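Local coordinates for spore germination lipase LipC (Metagenome, PDB 6NKD), which probably hydrolyses lipid ester bonds as a GDSL-type lipase, resembling enzymes that take part in spore germination, at residues M33-N38 with K201-G206. Sequence-based numbering, arbitrary orientation.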
loop_
_atom_site.group_PDB
_atom_site.type_symbol
_atom_site.label_atom_id
_atom_site.label_comp_id
_atom_site.label_asym_id
_atom_site.label_seq_id
_atom_site.Cartn_x
_atom_site.Cartn_y
_atom_site.Cartn_z
HETATM N N MSE A 33 20.350 3.553 19.157
HETATM C CA MSE A 33 20.549 2.619 20.258
HETATM C C MSE A 33 21.831 1.824 20.045
HETATM O O MSE A 33 22.607 1.621 20.978
HETATM C CB MSE A 33 19.353 1.676 20.385
HETATM C CG MSE A 33 19.383 0.782 21.608
HETATM SE SE MSE A 33 17.945 -0.530 21.571
HETATM C CE MSE A 33 16.439 0.678 21.308
ATOM N N GLU A 34 22.041 1.375 18.803
ATOM C CA GLU A 34 23.281 0.684 18.463
ATOM C C GLU A 34 24.483 1.604 18.625
ATOM O O GLU A 34 25.545 1.178 19.096
ATOM C CB GLU A 34 23.216 0.155 17.030
ATOM C CG GLU A 34 22.125 -0.868 16.774
ATOM C CD GLU A 34 22.106 -1.345 15.334
ATOM O OE1 GLU A 34 22.788 -0.720 14.494
ATOM O OE2 GLU A 34 21.417 -2.345 15.043
ATOM N N GLU A 35 24.333 2.873 18.238
ATOM C CA GLU A 35 25.450 3.808 18.297
ATOM C C GLU A 35 25.809 4.161 19.736
ATOM O O GLU A 35 26.990 4.311 20.068
ATOM C CB GLU A 35 25.107 5.064 17.495
ATOM C CG GLU A 35 26.216 6.096 17.411
ATOM C CD GLU A 35 25.900 7.198 16.417
ATOM O OE1 GLU A 35 26.798 7.564 15.626
ATOM O OE2 GLU A 35 24.751 7.690 16.417
ATOM N N ASP A 36 24.806 4.285 20.611
ATOM C CA ASP A 36 25.056 4.684 21.991
ATOM C C ASP A 36 25.517 3.531 22.873
ATOM O O ASP A 36 26.120 3.779 23.923
ATOM C CB ASP A 36 23.799 5.309 22.600
ATOM C CG ASP A 36 23.357 6.560 21.868
ATOM O OD1 ASP A 36 24.211 7.212 21.232
ATOM O OD2 ASP A 36 22.154 6.891 21.932
ATOM N N LEU A 37 25.248 2.288 22.482
ATOM C CA LEU A 37 25.623 1.128 23.278
ATOM C C LEU A 37 26.674 0.257 22.604
ATOM O O LEU A 37 27.147 -0.703 23.222
ATOM C CB LEU A 37 24.382 0.289 23.602
ATOM C CG LEU A 37 23.247 1.041 24.303
ATOM C CD1 LEU A 37 22.116 0.096 24.673
ATOM C CD2 LEU A 37 23.764 1.774 25.532
ATOM N N ASN A 38 27.050 0.567 21.364
ATOM C CA ASN A 38 28.075 -0.171 20.626
ATOM C C ASN A 38 27.738 -1.660 20.559
ATOM O O ASN A 38 28.535 -2.525 20.927
ATOM C CB ASN A 38 29.460 0.054 21.239
ATOM C CG ASN A 38 30.584 -0.206 20.254
ATOM O OD1 ASN A 38 30.396 -0.877 19.239
ATOM N ND2 ASN A 38 31.765 0.326 20.550
ATOM N N LYS A 201 14.415 12.254 20.939
ATOM C CA LYS A 201 13.899 12.344 22.299
ATOM C C LYS A 201 14.040 11.019 23.038
ATOM O O LYS A 201 14.226 11.008 24.260
ATOM C CB LYS A 201 12.438 12.789 22.267
ATOM C CG LYS A 201 11.934 13.384 23.567
ATOM C CD LYS A 201 12.653 14.682 23.895
ATOM C CE LYS A 201 11.986 15.398 25.059
ATOM N NZ LYS A 201 12.706 16.643 25.441
ATOM N N LEU A 202 13.957 9.899 22.317
ATOM C CA LEU A 202 14.141 8.597 22.946
ATOM C C LEU A 202 15.596 8.373 23.334
ATOM O O LEU A 202 15.885 7.903 24.440
ATOM C CB LEU A 202 13.655 7.490 22.011
ATOM C CG LEU A 202 12.143 7.318 21.870
ATOM C CD1 LEU A 202 11.805 6.628 20.564
ATOM C CD2 LEU A 202 11.596 6.520 23.039
ATOM N N ARG A 203 16.526 8.698 22.433
ATOM C CA ARG A 203 17.944 8.574 22.753
ATOM C C ARG A 203 18.332 9.487 23.909
ATOM O O ARG A 203 19.187 9.125 24.727
ATOM C CB ARG A 203 18.785 8.879 21.510
ATOM C CG ARG A 203 19.949 9.829 21.752
ATOM C CD ARG A 203 20.650 10.206 20.459
ATOM N NE ARG A 203 21.489 9.126 19.949
ATOM C CZ ARG A 203 22.260 9.229 18.871
ATOM N NH1 ARG A 203 22.993 8.196 18.478
ATOM N NH2 ARG A 203 22.298 10.363 18.185
ATOM N N ALA A 204 17.702 10.661 24.002
ATOM C CA ALA A 204 17.994 11.586 25.089
ATOM C C ALA A 204 17.549 11.046 26.440
ATOM O O ALA A 204 18.088 11.466 27.470
ATOM C CB ALA A 204 17.326 12.935 24.822
ATOM N N ALA A 205 16.584 10.126 26.461
ATOM C CA ALA A 205 16.085 9.584 27.717
ATOM C C ALA A 205 17.071 8.643 28.393
ATOM O O ALA A 205 16.840 8.259 29.544
ATOM C CB ALA A 205 14.761 8.855 27.486
ATOM N N GLY A 206 18.151 8.264 27.720
ATOM C CA GLY A 206 19.106 7.347 28.300
ATOM C C GLY A 206 18.686 5.900 28.129
ATOM O O GLY A 206 17.739 5.567 27.409
#
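Arg203, near the C-terminal end of helix 192-204, stretches over to the last turn of helix 25-37 and meets two consecutive acids there, Asp36 and Glu35. The Asp36 side is the closer-knit half of the contact, since more of this residue than of Glu35 is covered by the arginine. Arg203 NE donates to Asp36 OD2 at 3.1 Å, with an N-H...O angle of 154°, on the syn side of the carboxylate. The oxygen is tilted somewhat from the guanidinium plane, and the two side chains run roughly perpendicular to each other. Asp36 OD2 is also hydrogen-bonded to the hydroxyl of Tyr207, a residue on which the Met33 and Leu37 side chains pack, so one acid oxygen links the arginine to the tail of the chain. The methylenes of Arg203 pass beside it too, CG lying 3.7 Å from Asp36 OD2. A bend at chi3 (-75°) turns the guanidinium out of the line of these methylenes.

Toward solvent the grip is sparser. Arg203 NH1 reaches Glu35 OE2 at 2.8 Å, and the bond lies in the guanidinium plane but arrives on the anti side of the carboxylate. Glu35 is exposed; its CG stands anti to the backbone N (chi1 -177°), and the extended chain carries the acid out beside the guanidinium edge. Cutting Arg203 back to an alanine would probably leave Asp36 and Glu35 as adjacent negative charges without their shared cation, and Glu35 free to turn.

Deeper down, Leu202 packs on Phe25 and Tyr29 of helix 25-37 and on Ile169 of strand 166-169. The salt-bridge network ties the two helices at the surface above that packing, an arrangement of first and last long helices that belongs to the three-layer alpha/beta/alpha fold of SGNH hydrolases.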